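Local atomic coordinates of coenzyme Q-binding protein COQ10 START domain-containing protein (Thermus thermophilus, PDB entry 2D4R), a protein that is of unknown function but, as a putative member of the START-domain superfamily, probably binds or carries a lipid-like ligand. Residues Lys22-Leu27 / Ala45-Arg50; Trp91-Leu94 / Gly99-Val102; Val102-Thr107 / Glu132-Gly137. All coordinates share one frame; numbering follows the deposited sequence.

Contact 1: Lys22-Leu27 / Ala45-Arg50; sequences KDLEGL and ARTRSR
L24 reaches strand 46-55 with one methyl group. Its CD1 lies 4.0 Å from S49 OG and 4.1 Å from S49 CB, and T47 OG1 is a looser neighbour at 4.4 Å from the same CD1. No hydrogen bond crosses. With CG beside the backbone N (chi1 -59°) and the chain extended beyond it, L24 CD1 reaches the strand. T47 and S49 stand two residues apart, and both side chains start out toward the helix segment. Both hydroxyls have polar partners of their own: each bonds to E66 OE1 on strand 58-69, and S49 OG also pairs with W51 NE1. L24 itself touches E66.

Behind L24, D23 is the N-cap of helix 24-27. G26 N gives a bond of 3.1 Å to D23 OD1, meeting it from above the carboxylate plane, 59° out. The other oxygen, OD2, forms a salt bridge with R141 of helix 120-144. The short helix, packed on the antiparallel sheet of a Bet v 1-like fold, is thus linked to the C-terminal helix as well. All three touching residues are buried. A lone methyl against hydroxyls already bonded to E66 implies a light, purely van der Waals contact.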
loop_
_atom_site.group_PDB
_atom_site.type_symbol
_atom_site.label_atom_id
_atom_site.label_comp_id
_atom_site.label_asym_id
_atom_site.label_seq_id
_atom_site.Cartn_x
_atom_site.Cartn_y
_atom_site.Cartn_z
ATOM N N LYS A 22 -3.964 -0.661 -9.140
ATOM C CA LYS A 22 -5.047 -1.600 -8.894
ATOM C C LYS A 22 -4.642 -3.010 -9.289
ATOM O O LYS A 22 -5.114 -3.987 -8.713
ATOM C CB LYS A 22 -6.288 -1.179 -9.675
ATOM C CG LYS A 22 -7.479 -2.086 -9.471
ATOM C CD LYS A 22 -8.595 -1.712 -10.412
ATOM C CE LYS A 22 -9.676 -2.768 -10.422
ATOM N NZ LYS A 22 -10.839 -2.302 -11.216
ATOM N N ASP A 23 -3.761 -3.109 -10.277
ATOM C CA ASP A 23 -3.191 -4.389 -10.676
ATOM C C ASP A 23 -2.048 -4.701 -9.733
ATOM O O ASP A 23 -0.869 -4.522 -10.085
ATOM C CB ASP A 23 -2.670 -4.315 -12.113
ATOM C CG ASP A 23 -1.867 -5.551 -12.510
ATOM O OD1 ASP A 23 -2.055 -6.619 -11.896
ATOM O OD2 ASP A 23 -1.049 -5.446 -13.443
ATOM N N LEU A 24 -2.410 -5.159 -8.534
ATOM C CA LEU A 24 -1.448 -5.355 -7.459
ATOM C C LEU A 24 -0.356 -6.334 -7.873
ATOM O O LEU A 24 0.814 -6.153 -7.542
ATOM C CB LEU A 24 -2.147 -5.884 -6.209
ATOM C CG LEU A 24 -3.258 -5.017 -5.625
ATOM C CD1 LEU A 24 -3.951 -5.743 -4.476
ATOM C CD2 LEU A 24 -2.664 -3.735 -5.154
ATOM N N GLU A 25 -0.735 -7.371 -8.606
ATOM C CA GLU A 25 0.230 -8.393 -8.933
ATOM C C GLU A 25 1.253 -7.872 -9.936
ATOM O O GLU A 25 2.424 -8.253 -9.883
ATOM C CB GLU A 25 -0.493 -9.626 -9.450
ATOM C CG GLU A 25 -1.384 -10.233 -8.385
ATOM C CD GLU A 25 -1.772 -11.651 -8.699
ATOM O OE1 GLU A 25 -1.873 -11.969 -9.899
ATOM O OE2 GLU A 25 -1.973 -12.442 -7.752
ATOM N N GLY A 26 0.816 -6.981 -10.827
ATOM C CA GLY A 26 1.745 -6.306 -11.707
ATOM C C GLY A 26 2.597 -5.287 -10.968
ATOM O O GLY A 26 3.695 -4.946 -11.403
ATOM N N LEU A 27 2.092 -4.795 -9.843
ATOM C CA LEU A 27 2.807 -3.795 -9.057
ATOM C C LEU A 27 3.882 -4.483 -8.222
ATOM O O LEU A 27 4.929 -3.904 -7.940
ATOM C CB LEU A 27 1.834 -3.065 -8.127
ATOM C CG LEU A 27 2.029 -1.575 -7.819
ATOM C CD1 LEU A 27 1.014 -1.157 -6.765
ATOM C CD2 LEU A 27 3.422 -1.297 -7.334
ATOM N N ALA A 45 -16.019 -4.466 -7.289
ATOM C CA ALA A 45 -14.995 -3.434 -7.194
ATOM C C ALA A 45 -14.013 -3.704 -6.063
ATOM O O ALA A 45 -13.205 -2.844 -5.734
ATOM C CB ALA A 45 -15.647 -2.072 -6.993
ATOM N N ARG A 46 -14.088 -4.884 -5.458
ATOM C CA ARG A 46 -13.169 -5.233 -4.375
ATOM C C ARG A 46 -12.372 -6.504 -4.652
ATOM O O ARG A 46 -12.847 -7.420 -5.326
ATOM C CB ARG A 46 -13.930 -5.375 -3.052
ATOM C CG ARG A 46 -15.387 -5.794 -3.204
ATOM C CD ARG A 46 -16.138 -5.773 -1.863
ATOM N NE ARG A 46 -16.620 -4.445 -1.484
ATOM C CZ ARG A 46 -17.787 -3.931 -1.867
ATOM N NH1 ARG A 46 -18.604 -4.625 -2.648
ATOM N NH2 ARG A 46 -18.143 -2.722 -1.461
ATOM N N THR A 47 -11.142 -6.540 -4.147
ATOM C CA THR A 47 -10.349 -7.757 -4.171
ATOM C C THR A 47 -9.973 -8.121 -2.758
ATOM O O THR A 47 -10.168 -7.333 -1.830
ATOM C CB THR A 47 -9.036 -7.609 -4.979
ATOM O OG1 THR A 47 -8.294 -6.491 -4.488
ATOM C CG2 THR A 47 -9.323 -7.439 -6.465
ATOM N N ARG A 48 -9.443 -9.332 -2.603
ATOM C CA ARG A 48 -8.786 -9.748 -1.376
ATOM C C ARG A 48 -7.391 -10.233 -1.752
ATOM O O ARG A 48 -7.213 -10.927 -2.757
ATOM C CB ARG A 48 -9.580 -10.871 -0.677
ATOM C CG ARG A 48 -9.053 -11.186 0.732
ATOM C CD ARG A 48 -9.841 -12.297 1.459
ATOM N NE ARG A 48 -11.177 -11.848 1.832
ATOM C CZ ARG A 48 -12.278 -12.156 1.154
ATOM N NH1 ARG A 48 -12.194 -12.924 0.078
ATOM N NH2 ARG A 48 -13.454 -11.670 1.531
ATOM N N SER A 49 -6.397 -9.861 -0.956
ATOM C CA SER A 49 -5.023 -10.192 -1.294
ATOM C C SER A 49 -4.219 -10.603 -0.063
ATOM O O SER A 49 -4.497 -10.153 1.051
ATOM C CB SER A 49 -4.360 -8.996 -1.970
ATOM O OG SER A 49 -4.356 -7.877 -1.106
ATOM N N ARG A 50 -3.226 -11.461 -0.275
ATOM C CA ARG A 50 -2.373 -11.953 0.804
ATOM C C ARG A 50 -0.980 -11.335 0.680
ATOM O O ARG A 50 -0.282 -11.555 -0.299
ATOM C CB ARG A 50 -2.275 -13.488 0.746
ATOM C CG ARG A 50 -1.340 -14.115 1.794
ATOM C CD ARG A 50 -1.277 -15.646 1.678
ATOM N NE ARG A 50 -2.562 -16.262 1.324
ATOM C CZ ARG A 50 -3.474 -16.681 2.202
ATOM N NH1 ARG A 50 -3.255 -16.557 3.506
ATOM N NH2 ARG A 50 -4.609 -17.225 1.777
#

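Contact 2: Trp91-Leu94 / Gly99-Val102; sequences WVFL and GTRV
F93 and V102 form an antiparallel non-hydrogen-bonded pair with CA atoms 4.7 Å apart, next to the hydrogen-bonded pair L94 and R101, and the two short strands run at 158°. L94 N gives to R101 O at 2.9 Å, from above the carbonyl plane. R101 N returns a bond of 2.7 Å to L94 O, tilted 16° from the L94 carbonyl plane. CA-H...O contacts from V102 to V92 O and from T100 to L94 O flank the pair.

F93 and V102 lie side by side and point the same way. V102 CG2 sits obliquely to the ring, 3.8 Å from F93 CD2. T100 CG2 comes to the ring edge and is 3.9 Å from F93 CB. It can do so because it is anti to the backbone N, while OG1 (chi1 -54°) is left to bond A12 O. These strands make the beta hairpin 86-95/100-109 of the antiparallel sheet of the Bet v 1-like fold. F93 and V102 look inward to helix 120-144 and to V17 of helix 14-22. An alanine in place of V102 is likely to open a gap beside the F93 ring and leave F93 CD2 and CE2 without their valine neighbours.

On the opposite face, L94 and R101 are neighbours, with L94 CB 4.3 Å from R101 CB. The R101 chain then bends at chi2 and chi3 and leads away from L94, to a salt bridge with E96.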
loop_
_atom_site.group_PDB
_atom_site.type_symbol
_atom_site.label_atom_id
_atom_site.label_comp_id
_atom_site.label_asym_id
_atom_site.label_seq_id
_atom_site.Cartn_x
_atom_site.Cartn_y
_atom_site.Cartn_z
ATOM N N TRP A 91 -5.756 4.684 -0.622
ATOM C CA TRP A 91 -4.954 5.252 -1.704
ATOM C C TRP A 91 -5.862 6.227 -2.473
ATOM O O TRP A 91 -6.962 5.859 -2.902
ATOM C CB TRP A 91 -4.477 4.166 -2.677
ATOM C CG TRP A 91 -3.595 3.085 -2.080
ATOM C CD1 TRP A 91 -3.913 2.228 -1.063
ATOM C CD2 TRP A 91 -2.293 2.687 -2.540
ATOM N NE1 TRP A 91 -2.903 1.323 -0.871
ATOM C CE2 TRP A 91 -1.897 1.577 -1.763
ATOM C CE3 TRP A 91 -1.427 3.161 -3.535
ATOM C CZ2 TRP A 91 -0.678 0.926 -1.952
ATOM C CZ3 TRP A 91 -0.211 2.513 -3.723
ATOM C CH2 TRP A 91 0.150 1.404 -2.934
ATOM N N VAL A 92 -5.415 7.466 -2.638
ATOM C CA VAL A 92 -6.148 8.411 -3.477
ATOM C C VAL A 92 -5.228 9.020 -4.527
ATOM O O VAL A 92 -4.032 9.213 -4.295
ATOM C CB VAL A 92 -6.797 9.563 -2.636
ATOM C CG1 VAL A 92 -7.822 8.975 -1.649
ATOM C CG2 VAL A 92 -5.703 10.375 -1.891
ATOM N N PHE A 93 -5.797 9.305 -5.690
ATOM C CA PHE A 93 -5.010 9.737 -6.825
ATOM C C PHE A 93 -5.558 11.066 -7.304
ATOM O O PHE A 93 -6.641 11.151 -7.876
ATOM C CB PHE A 93 -5.063 8.670 -7.923
ATOM C CG PHE A 93 -4.628 7.305 -7.448
ATOM C CD1 PHE A 93 -5.439 6.563 -6.590
ATOM C CD2 PHE A 93 -3.399 6.775 -7.834
ATOM C CE1 PHE A 93 -5.030 5.322 -6.123
ATOM C CE2 PHE A 93 -2.984 5.535 -7.370
ATOM C CZ PHE A 93 -3.800 4.804 -6.509
ATOM N N LEU A 94 -4.791 12.111 -7.045
ATOM C CA LEU A 94 -5.262 13.470 -7.257
ATOM C C LEU A 94 -4.583 14.104 -8.465
ATOM O O LEU A 94 -3.402 13.853 -8.723
ATOM C CB LEU A 94 -4.964 14.313 -6.018
ATOM C CG LEU A 94 -5.391 13.739 -4.664
ATOM C CD1 LEU A 94 -4.788 14.591 -3.541
ATOM C CD2 LEU A 94 -6.911 13.709 -4.570
ATOM N N GLY A 99 -0.221 15.109 -14.397
ATOM C CA GLY A 99 0.364 14.095 -13.544
ATOM C C GLY A 99 -0.495 13.840 -12.333
ATOM O O GLY A 99 -1.586 14.387 -12.211
ATOM N N THR A 100 0.017 13.015 -11.430
ATOM C CA THR A 100 -0.762 12.515 -10.314
ATOM C C THR A 100 -0.076 12.755 -8.974
ATOM O O THR A 100 1.075 12.381 -8.777
ATOM C CB THR A 100 -1.000 11.006 -10.473
ATOM O OG1 THR A 100 -1.592 10.756 -11.750
ATOM C CG2 THR A 100 -1.927 10.490 -9.385
ATOM N N ARG A 101 -0.787 13.379 -8.044
ATOM C CA ARG A 101 -0.339 13.372 -6.663
ATOM C C ARG A 101 -0.999 12.192 -5.950
ATOM O O ARG A 101 -2.212 12.200 -5.686
ATOM C CB ARG A 101 -0.713 14.680 -5.972
ATOM C CG ARG A 101 -0.263 14.728 -4.523
ATOM C CD ARG A 101 0.546 15.966 -4.222
ATOM N NE ARG A 101 1.751 15.641 -3.469
ATOM C CZ ARG A 101 2.973 15.602 -3.992
ATOM N NH1 ARG A 101 4.017 15.292 -3.229
ATOM N NH2 ARG A 101 3.158 15.883 -5.277
ATOM N N VAL A 102 -0.200 11.169 -5.659
ATOM C CA VAL A 102 -0.705 9.987 -4.982
ATOM C C VAL A 102 -0.542 10.134 -3.476
ATOM O O VAL A 102 0.548 10.449 -2.984
ATOM C CB VAL A 102 0.022 8.709 -5.468
ATOM C CG1 VAL A 102 -0.524 7.486 -4.750
ATOM C CG2 VAL A 102 -0.177 8.539 -6.967
#

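Contact 3: Val102-Thr107 / Glu132-Gly137; sequences VVLTLT and ESLLKG
L135 carries most of the helix side, and it crosses both V102 and L104 obliquely. Its CD2 comes down between the two strand residues. It meets V102 CG1 at 3.6 Å and L104 CB at 4.0 Å. The other branch, CD1, lies over the strand backbone, 3.8 Å from V102 O and 4.2 Å from L104 CB. So both methyls of one leucine are used: one touches two side chains, the other a side chain and a carbonyl oxygen. L135 has CG beside its backbone N (chi1 -72°), which sends the fork toward the sheet.

L104 answers from the strand. Its CG is anti to the backbone N (chi1 175°), which carries the branch off the strand, and CD2 is the methyl that meets the helix. That methyl, L104 CD2, lies 4.1 Å from L134 CB and equally far from L135 CD2. L134 is therefore met at the root of its side chain, whereas L135 is met at its branches. V102 and L104 are two residues apart and both turn to the helix, while V103 between them points away from it.

Every touching residue is buried, and the contact holds no hydrogen bond. W91 of the next strand touches L104 and both leucines, and V131, one turn earlier on the helix, also packs on L104. These neighbours extend the apolar layer beyond the two segments. The strand and helix segments run at 150°, with axes 9.4 Å apart at closest. A long C-terminal helix laid across a curved antiparallel sheet is the hallmark of the Bet v 1-like, or helix-grip, fold. In this superfamily the space between helix and sheet commonly receives a hydrophobic ligand.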
loop_
_atom_site.group_PDB
_atom_site.type_symbol
_atom_site.label_atom_id
_atom_site.label_comp_id
_atom_site.label_asym_id
_atom_site.label_seq_id
_atom_site.Cartn_x
_atom_site.Cartn_y
_atom_site.Cartn_z
ATOM N N VAL A 102 -0.200 11.169 -5.659
ATOM C CA VAL A 102 -0.705 9.987 -4.982
ATOM C C VAL A 102 -0.542 10.134 -3.476
ATOM O O VAL A 102 0.548 10.449 -2.984
ATOM C CB VAL A 102 0.022 8.709 -5.468
ATOM C CG1 VAL A 102 -0.524 7.486 -4.750
ATOM C CG2 VAL A 102 -0.177 8.539 -6.967
ATOM N N VAL A 103 -1.637 9.919 -2.751
ATOM C CA VAL A 103 -1.620 10.010 -1.297
ATOM C C VAL A 103 -2.001 8.682 -0.655
ATOM O O VAL A 103 -3.068 8.132 -0.917
ATOM C CB VAL A 103 -2.591 11.085 -0.793
ATOM C CG1 VAL A 103 -2.392 11.297 0.703
ATOM C CG2 VAL A 103 -2.389 12.372 -1.576
ATOM N N LEU A 104 -1.115 8.177 0.193
ATOM C CA LEU A 104 -1.330 6.894 0.845
ATOM C C LEU A 104 -1.373 7.059 2.359
ATOM O O LEU A 104 -0.396 7.478 2.980
ATOM C CB LEU A 104 -0.215 5.914 0.464
ATOM C CG LEU A 104 -0.221 4.550 1.151
ATOM C CD1 LEU A 104 -1.581 3.899 0.989
ATOM C CD2 LEU A 104 0.876 3.674 0.555
ATOM N N THR A 105 -2.509 6.712 2.948
ATOM C CA THR A 105 -2.722 6.889 4.374
ATOM C C THR A 105 -2.944 5.522 5.011
ATOM O O THR A 105 -3.786 4.740 4.544
ATOM C CB THR A 105 -3.974 7.753 4.613
ATOM O OG1 THR A 105 -3.926 8.891 3.749
ATOM C CG2 THR A 105 -4.053 8.212 6.056
ATOM N N LEU A 106 -2.206 5.249 6.084
ATOM C CA LEU A 106 -2.210 3.931 6.719
ATOM C C LEU A 106 -2.335 4.005 8.245
ATOM O O LEU A 106 -1.440 4.493 8.937
ATOM C CB LEU A 106 -0.932 3.177 6.344
ATOM C CG LEU A 106 -0.682 1.818 7.000
ATOM C CD1 LEU A 106 -1.846 0.867 6.756
ATOM C CD2 LEU A 106 0.599 1.248 6.451
ATOM N N THR A 107 -3.454 3.516 8.763
ATOM C CA THR A 107 -3.619 3.333 10.196
ATOM C C THR A 107 -3.342 1.881 10.524
ATOM O O THR A 107 -3.931 0.980 9.938
ATOM C CB THR A 107 -5.053 3.678 10.635
ATOM O OG1 THR A 107 -5.287 5.068 10.409
ATOM C CG2 THR A 107 -5.284 3.318 12.113
ATOM N N GLU A 132 6.090 4.935 2.013
ATOM C CA GLU A 132 6.880 5.749 1.093
ATOM C C GLU A 132 7.428 4.880 -0.041
ATOM O O GLU A 132 7.441 5.294 -1.207
ATOM C CB GLU A 132 8.038 6.414 1.840
ATOM C CG GLU A 132 7.667 7.697 2.559
ATOM C CD GLU A 132 8.790 8.202 3.447
ATOM O OE1 GLU A 132 8.533 9.095 4.280
ATOM O OE2 GLU A 132 9.930 7.703 3.315
ATOM N N SER A 133 7.864 3.670 0.306
ATOM C CA SER A 133 8.421 2.740 -0.677
ATOM C C SER A 133 7.345 2.113 -1.553
ATOM O O SER A 133 7.584 1.822 -2.722
ATOM C CB SER A 133 9.196 1.622 0.018
ATOM O OG SER A 133 8.306 0.681 0.590
ATOM N N LEU A 134 6.163 1.893 -0.989
ATOM C CA LEU A 134 5.066 1.380 -1.796
ATOM C C LEU A 134 4.780 2.373 -2.910
ATOM O O LEU A 134 4.410 1.986 -4.014
ATOM C CB LEU A 134 3.806 1.145 -0.941
ATOM C CG LEU A 134 3.757 -0.140 -0.094
ATOM C CD1 LEU A 134 2.386 -0.302 0.534
ATOM C CD2 LEU A 134 4.060 -1.354 -0.960
ATOM N N LEU A 135 4.984 3.653 -2.625
ATOM C CA LEU A 135 4.680 4.707 -3.594
ATOM C C LEU A 135 5.804 4.947 -4.600
ATOM O O LEU A 135 5.556 5.280 -5.755
ATOM C CB LEU A 135 4.377 6.016 -2.874
ATOM C CG LEU A 135 3.066 6.130 -2.113
ATOM C CD1 LEU A 135 2.834 7.606 -1.797
ATOM C CD2 LEU A 135 1.926 5.579 -2.939
ATOM N N LYS A 136 7.042 4.794 -4.153
ATOM C CA LYS A 136 8.178 4.913 -5.053
ATOM C C LYS A 136 8.182 3.708 -5.992
ATOM O O LYS A 136 8.569 3.812 -7.153
ATOM C CB LYS A 136 9.481 4.979 -4.243
ATOM C CG LYS A 136 10.731 5.219 -5.071
ATOM C CD LYS A 136 11.372 3.900 -5.495
ATOM C CE LYS A 136 12.713 4.150 -6.146
ATOM N NZ LYS A 136 13.541 5.052 -5.302
ATOM N N GLY A 137 7.736 2.566 -5.479
ATOM C CA GLY A 137 7.585 1.394 -6.315
ATOM C C GLY A 137 6.479 1.562 -7.347
ATOM O O GLY A 137 6.576 1.021 -8.446
#

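From the N terminus, contact 1 comes first: it closes a loop from helix 24-27 through strand 34-43 to strand 46-55. Contact 2 follows in series and closes the hairpin between strands 86-95 and 100-109. Contact 3 starts at V102, where contact 2 ends, and closes the longer loop to helix 120-144. None nests inside another. Contacts 2 and 3 share V102 and also meet through W91 with L104 and L135; their centres are about 10 Å apart. Contacts 1 and 3 touch where L27 packs on G137. Contacts 1 and 2 do not touch. Together the three tie the short helix and the long C-terminal helix to one antiparallel sheet.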